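PDB 3K29: putative uncharacterized protein from Chlamydia trachomatis, which is of unknown function but, as a putative YscO homologue with a predicted coiled coil, is probably a chaperone-like component of the type III secretion apparatus. Local coordinates for residues E145-Q148 with D149-G152; L154-Q157 with L158-K162. One frame throughout, in Å; residues are numbered along the deposited sequence.

Interaction 1. Residues E145-Q148 with D149-G152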
ATOM      1  N   GLU A 145     -40.912 -22.444  21.791  1.00 17.84           N
ATOM      2  CA  GLU A 145     -42.281 -22.685  21.345  1.00 18.31           C
ATOM      3  C   GLU A 145     -42.703 -24.149  21.517  1.00 16.94           C
ATOM      4  O   GLU A 145     -43.797 -24.430  21.999  1.00 15.99           O
ATOM      5  CB  GLU A 145     -42.490 -22.233  19.874  1.00 17.78           C
ATOM      6  CG  GLU A 145     -43.954 -22.540  19.399  1.00 23.85           C
ATOM      7  CD  GLU A 145     -44.368 -21.998  18.006  1.00 28.57           C
ATOM      8  OE1 GLU A 145     -44.165 -20.792  17.699  1.00 30.25           O
ATOM      9  OE2 GLU A 145     -44.965 -22.798  17.237  1.00 30.76           O
ATOM     10  N   LYS A 146     -41.847 -25.083  21.087  1.00 16.65           N
ATOM     11  CA  LYS A 146     -42.152 -26.534  21.251  1.00 16.78           C
ATOM     12  C   LYS A 146     -42.317 -26.896  22.734  1.00 16.11           C
ATOM     13  O   LYS A 146     -43.230 -27.659  23.143  1.00 14.67           O
ATOM     14  CB  LYS A 146     -41.016 -27.372  20.629  1.00 17.84           C
ATOM     15  CG  LYS A 146     -40.927 -28.802  21.123  1.00 18.67           C
ATOM     16  CD  LYS A 146     -39.905 -29.626  20.323  1.00 22.85           C
ATOM     17  CE  LYS A 146     -38.518 -29.561  20.925  1.00 27.26           C
ATOM     18  NZ  LYS A 146     -38.580 -29.611  22.425  1.00 33.11           N
ATOM     19  N   GLU A 147     -41.452 -26.324  23.568  1.00 15.98           N
ATOM     20  CA  GLU A 147     -41.523 -26.690  25.009  1.00 16.62           C
ATOM     21  C   GLU A 147     -42.725 -26.045  25.682  1.00 15.15           C
ATOM     22  O   GLU A 147     -43.346 -26.639  26.554  1.00 14.30           O
ATOM     23  CB  GLU A 147     -40.221 -26.366  25.741  1.00 15.40           C
ATOM     24  CG  GLU A 147     -39.101 -27.324  25.389  1.00 21.17           C
ATOM     25  CD  GLU A 147     -39.404 -28.782  25.754  1.00 23.87           C
ATOM     26  OE1 GLU A 147     -40.157 -29.031  26.715  1.00 25.40           O
ATOM     27  OE2 GLU A 147     -38.853 -29.681  25.096  1.00 28.71           O
ATOM     28  N   GLN A 148     -43.057 -24.827  25.283  1.00 15.13           N
ATOM     29  CA  GLN A 148     -44.319 -24.212  25.752  1.00 15.64           C
ATOM     30  C   GLN A 148     -45.547 -25.094  25.404  1.00 15.89           C
ATOM     31  O   GLN A 148     -46.461 -25.266  26.226  1.00 15.81           O
ATOM     32  CB  GLN A 148     -44.471 -22.768  25.206  1.00 15.46           C
ATOM     33  CG  GLN A 148     -43.577 -21.686  25.831  1.00 15.89           C
ATOM     34  CD  GLN A 148     -43.498 -20.421  24.970  1.00 23.03           C
ATOM     35  OE1 GLN A 148     -43.283 -20.511  23.760  1.00 26.84           O
ATOM     36  NE2 GLN A 148     -43.724 -19.241  25.575  1.00 23.45           N
ATOM     37  N   ASP A 149     -45.567 -25.677  24.204  1.00 17.09           N
ATOM     38  CA  ASP A 149     -46.671 -26.612  23.810  1.00 18.06           C
ATOM     39  C   ASP A 149     -46.659 -27.790  24.736  1.00 17.34           C
ATOM     40  O   ASP A 149     -47.669 -28.193  25.249  1.00 18.48           O
ATOM     41  CB  ASP A 149     -46.499 -27.141  22.377  1.00 17.52           C
ATOM     42  CG  ASP A 149     -46.976 -26.152  21.329  1.00 22.14           C
ATOM     43  OD1 ASP A 149     -46.472 -26.198  20.159  1.00 23.45           O
ATOM     44  OD2 ASP A 149     -47.843 -25.319  21.670  1.00 22.45           O
ATOM     45  N   GLU A 150     -45.488 -28.363  24.930  1.00 18.37           N
ATOM     46  CA  GLU A 150     -45.407 -29.577  25.734  1.00 19.10           C
ATOM     47  C   GLU A 150     -45.752 -29.328  27.196  1.00 17.80           C
ATOM     48  O   GLU A 150     -46.491 -30.091  27.764  1.00 16.57           O
ATOM     49  CB  GLU A 150     -44.029 -30.225  25.609  1.00 19.77           C
ATOM     50  CG  GLU A 150     -43.750 -30.721  24.172  1.00 22.61           C
ATOM     51  CD  GLU A 150     -42.475 -31.561  24.082  1.00 29.43           C
ATOM     52  OE1 GLU A 150     -42.082 -32.096  25.151  1.00 30.94           O
ATOM     53  OE2 GLU A 150     -41.869 -31.658  22.971  1.00 32.79           O
HETATM   54  N   MSE A 151     -45.223 -28.262  27.798  1.00 17.55           N
HETATM   55  CA  MSE A 151     -45.514 -27.985  29.207  1.00 17.38           C
HETATM   56  C   MSE A 151     -47.022 -27.682  29.356  1.00 16.89           C
HETATM   57  O   MSE A 151     -47.658 -28.061  30.342  1.00 16.07           O
HETATM   58  CB  MSE A 151     -44.711 -26.767  29.686  1.00 18.38           C
HETATM   59  CG  MSE A 151     -43.223 -26.989  29.907  1.00 19.59           C
HETATM   60 SE   MSE A 151     -42.862 -28.598  30.918  0.60 21.21          SE
HETATM   61  CE  MSE A 151     -42.662 -29.855  29.488  1.00 20.42           C
ATOM     62  N   GLY A 152     -47.560 -26.950  28.376  1.00 17.19           N
ATOM     63  CA  GLY A 152     -48.980 -26.558  28.343  1.00 18.09           C
ATOM     64  C   GLY A 152     -49.869 -27.783  28.368  1.00 18.77           C
ATOM     65  O   GLY A 152     -50.843 -27.856  29.130  1.00 18.13           O
TER
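Lys146 and Glu150, one turn apart on helix 70-160, run side by side and point the same way, the lysine stem lying along the carboxylate. Between the side chains the nearest approach is made by the stem and not the ammonium: Lys146 CG is 3.5 Å from Glu150 OE2, whereas Lys146 NZ stays 3.9 Å from that oxygen, a long salt bridge. The ammonium is gripped more firmly by its sequence neighbour, Lys146 NZ to Glu147 OE2 being 2.7 Å. Lys146, Glu147 and Glu150 thus form a small salt-bridge network on the helix surface. The two carboxylates it serves cross with their planes 56° apart, and Glu147 OE1 comes within 3.9 Å of Glu150 OE1, a meeting of like charges. The same Glu147 branch also approaches Met151, a selenomethionine, whose CE methyl lies 3.8 Å from Glu147 OE1.

Torsions explain the meeting. Lys146 sends CG opposite its backbone N (chi1 160°) and then bends at its third and fourth torsions, which turns NZ back toward Glu147. Glu147 bends in turn at its second torsion, which brings OE2 to the ammonium. Beneath lies regular alpha-helical bonding from residue i+4 to i: Asp149 to Glu145, Glu150 to Lys146, Met151 to Glu147 and Gly152 to Gln148. Met151 N to Glu147 O is the shortest and straightest of these, 2.8 Å with an N-H...O angle of 171°. Alongside the carbonyl of Lys146, Glu150 CG packs at 3.3 Å from Lys146 O.

One ammonium near two carboxylates would offset part of their mutual repulsion and probably favour both being ionised, but the long reach to Glu150 suggests that this second link is much the weaker.

Interaction 2. Residues L154-Q157 with L158-K162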
ATOM      1  N   LEU A 154     -48.826 -30.805  29.486  1.00 18.29           N
ATOM      2  CA  LEU A 154     -48.654 -31.545  30.743  1.00 17.92           C
ATOM      3  C   LEU A 154     -49.575 -30.915  31.754  1.00 16.78           C
ATOM      4  O   LEU A 154     -50.273 -31.619  32.471  1.00 14.58           O
ATOM      5  CB  LEU A 154     -47.226 -31.481  31.276  1.00 17.33           C
ATOM      6  CG  LEU A 154     -46.188 -32.509  30.804  1.00 19.16           C
ATOM      7  CD1 LEU A 154     -44.823 -32.187  31.365  1.00 15.36           C
ATOM      8  CD2 LEU A 154     -46.621 -33.929  31.257  1.00 18.23           C
ATOM      9  N   LEU A 155     -49.555 -29.577  31.848  1.00 17.23           N
ATOM     10  CA  LEU A 155     -50.429 -28.907  32.816  1.00 18.15           C
ATOM     11  C   LEU A 155     -51.899 -29.269  32.633  1.00 18.98           C
ATOM     12  O   LEU A 155     -52.632 -29.512  33.615  1.00 17.31           O
ATOM     13  CB  LEU A 155     -50.283 -27.386  32.745  1.00 18.84           C
ATOM     14  CG  LEU A 155     -49.088 -26.877  33.508  1.00 17.69           C
ATOM     15  CD1 LEU A 155     -48.967 -25.397  33.158  1.00 19.68           C
ATOM     16  CD2 LEU A 155     -49.211 -27.108  35.009  1.00 17.24           C
ATOM     17  N   HIS A 156     -52.337 -29.289  31.375  1.00 20.20           N
ATOM     18  CA  HIS A 156     -53.747 -29.548  31.095  1.00 21.77           C
ATOM     19  C   HIS A 156     -54.111 -31.021  31.307  1.00 22.76           C
ATOM     20  O   HIS A 156     -55.205 -31.318  31.771  1.00 23.53           O
ATOM     21  CB  HIS A 156     -54.128 -29.079  29.696  1.00 20.75           C
ATOM     22  CG  HIS A 156     -55.603 -29.123  29.436  1.00 22.08           C
ATOM     23  ND1 HIS A 156     -56.501 -28.330  30.116  1.00 20.03           N
ATOM     24  CD2 HIS A 156     -56.341 -29.887  28.590  1.00 21.00           C
ATOM     25  CE1 HIS A 156     -57.728 -28.594  29.698  1.00 21.84           C
ATOM     26  NE2 HIS A 156     -57.656 -29.539  28.776  1.00 24.36           N
ATOM     27  N   GLN A 157     -53.201 -31.934  30.986  1.00 23.68           N
ATOM     28  CA  GLN A 157     -53.416 -33.348  31.306  1.00 25.74           C
ATOM     29  C   GLN A 157     -53.480 -33.587  32.830  1.00 26.58           C
ATOM     30  O   GLN A 157     -54.149 -34.519  33.281  1.00 25.86           O
ATOM     31  CB  GLN A 157     -52.354 -34.228  30.658  1.00 25.83           C
ATOM     32  CG  GLN A 157     -52.466 -34.251  29.129  1.00 29.46           C
ATOM     33  CD  GLN A 157     -51.104 -34.286  28.398  1.00 34.36           C
ATOM     34  OE1 GLN A 157     -50.032 -34.412  29.032  1.00 36.70           O
ATOM     35  NE2 GLN A 157     -51.151 -34.181  27.041  1.00 33.22           N
ATOM     36  N   LEU A 158     -52.814 -32.731  33.606  1.00 27.71           N
ATOM     37  CA  LEU A 158     -52.896 -32.789  35.081  1.00 30.47           C
ATOM     38  C   LEU A 158     -54.240 -32.357  35.634  1.00 32.26           C
ATOM     39  O   LEU A 158     -54.711 -32.910  36.642  1.00 33.01           O
ATOM     40  CB  LEU A 158     -51.792 -31.963  35.737  1.00 29.95           C
ATOM     41  CG  LEU A 158     -50.442 -32.669  35.724  1.00 29.92           C
ATOM     42  CD1 LEU A 158     -49.344 -31.646  35.824  1.00 31.28           C
ATOM     43  CD2 LEU A 158     -50.356 -33.666  36.847  1.00 30.19           C
ATOM     44  N   HIS A 159     -54.843 -31.367  34.975  1.00 34.16           N
ATOM     45  CA  HIS A 159     -56.166 -30.844  35.340  1.00 36.55           C
ATOM     46  C   HIS A 159     -57.314 -31.765  34.872  1.00 37.70           C
ATOM     47  O   HIS A 159     -58.403 -31.742  35.442  1.00 38.30           O
ATOM     48  CB  HIS A 159     -56.365 -29.424  34.777  1.00 36.29           C
ATOM     49  CG  HIS A 159     -55.707 -28.342  35.583  1.00 37.77           C
ATOM     50  ND1 HIS A 159     -54.525 -27.738  35.201  1.00 38.28           N
ATOM     51  CD2 HIS A 159     -56.084 -27.733  36.738  1.00 38.43           C
ATOM     52  CE1 HIS A 159     -54.195 -26.814  36.091  1.00 38.31           C
ATOM     53  NE2 HIS A 159     -55.122 -26.798  37.037  1.00 37.96           N
ATOM     54  N   LYS A 160     -57.078 -32.549  33.819  1.00 39.12           N
ATOM     55  CA  LYS A 160     -58.028 -33.573  33.396  1.00 40.82           C
ATOM     56  C   LYS A 160     -58.030 -34.687  34.429  1.00 42.04           C
ATOM     57  O   LYS A 160     -59.090 -35.164  34.840  1.00 42.28           O
ATOM     58  CB  LYS A 160     -57.666 -34.136  32.024  1.00 40.44           C
ATOM     59  CG  LYS A 160     -57.964 -33.198  30.865  1.00 41.45           C
ATOM     60  CD  LYS A 160     -57.097 -33.515  29.639  1.00 42.53           C
ATOM     61  CE  LYS A 160     -57.419 -34.875  29.034  1.00 43.23           C
ATOM     62  NZ  LYS A 160     -58.808 -34.933  28.499  1.00 43.11           N
ATOM     63  N   GLN A 161     -56.830 -35.079  34.853  1.00 43.71           N
ATOM     64  CA  GLN A 161     -56.637 -36.081  35.903  1.00 45.48           C
ATOM     65  C   GLN A 161     -57.178 -35.625  37.275  1.00 46.35           C
ATOM     66  O   GLN A 161     -56.965 -36.308  38.287  1.00 46.91           O
ATOM     67  CB  GLN A 161     -55.155 -36.438  35.999  1.00 45.39           C
ATOM     68  CG  GLN A 161     -54.861 -37.724  36.760  1.00 46.98           C
ATOM     69  CD  GLN A 161     -53.403 -38.179  36.619  1.00 48.98           C
ATOM     70  OE1 GLN A 161     -52.556 -37.465  36.054  1.00 48.84           O
ATOM     71  NE2 GLN A 161     -53.109 -39.376  37.130  1.00 48.55           N
ATOM     72  N   LYS A 162     -57.884 -34.487  37.300  1.00 47.03           N
ATOM     73  CA  LYS A 162     -58.574 -33.996  38.504  1.00 47.44           C
ATOM     74  C   LYS A 162     -59.713 -34.917  38.980  1.00 47.81           C
ATOM     75  O   LYS A 162     -60.128 -34.824  40.138  1.00 47.88           O
ATOM     76  CB  LYS A 162     -59.111 -32.577  38.281  1.00 47.47           C
ATOM     77  CG  LYS A 162     -58.095 -31.453  38.513  1.00 47.08           C
ATOM     78  CD  LYS A 162     -58.436 -30.604  39.739  1.00 46.32           C
ATOM     79  CE  LYS A 162     -57.915 -31.216  41.029  1.00 46.09           C
ATOM     80  NZ  LYS A 162     -56.437 -31.074  41.119  1.00 45.65           N
TER
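Leu158 lies against the carbonyls of the preceding turn, its side chain resting over Leu154 O. CG of Leu158 comes to 3.4 Å from that oxygen and CD1 follows at 3.5 Å, while CB touches both Leu155 O and Leu154 O. The placement follows from chi1 of -78°, which sets CG beside the backbone N and directs the branch back along the helix. The same residue is tied through its backbone: Leu158 N donates to Leu154 O at 3.0 Å and makes a second, weak bond to Leu155 O.

Gln157 joins the following turn mainly through its backbone. Its carbonyl takes the hydrogen bond of Gln161 N, 3.2 Å from Gln157 O, with the donor standing above the carbonyl plane, and Gln161 CB packs against the same oxygen. Gln161 is the first residue to leave helical backbone angles, so this bond belongs to the C-terminal turn of helix 70-160, the second arm of a long two-helix, coiled-coil-like hairpin; here the arm runs on beyond its partner helix.

Lys160 lays its stem along the carbonyl of His156, CG 3.5 Å from His156 O, and its CD meets the imidazole at CD2, 3.9 Å away, the two side chains crossing at a slant. Lys160 N donates to His156 O. One position back, His159 adds a side-chain bond to the helical pattern: ND1 donates to Leu155 O at 3.0 Å, bent to 140° at the hydrogen, with the oxygen near the ring edge but tilted 27° from its plane. His159 ND1 stands above the carbonyl plane, not on a lone pair, and His159 N reaches Leu155 O from the opposite face of that plane.

Interactions 1 and 2 follow each other along helix 70-160, their centres 14 Å apart, joined through the sequence without touching otherwise. Both lie far out on the same side of the chain: the centre of interaction 1 is about 58 Å, that of interaction 2 about 72 Å, from the centre of the chain, the latter containing the end of the helix. Neither buries a residue in the assembly of one chain, and crystal neighbours touch both. Side chains lie on backbone carbonyls in both, but the polar chemistry differs: a salt-bridge network marks 145-152, whereas at 154-162 an imidazole bonds to a backbone carbonyl.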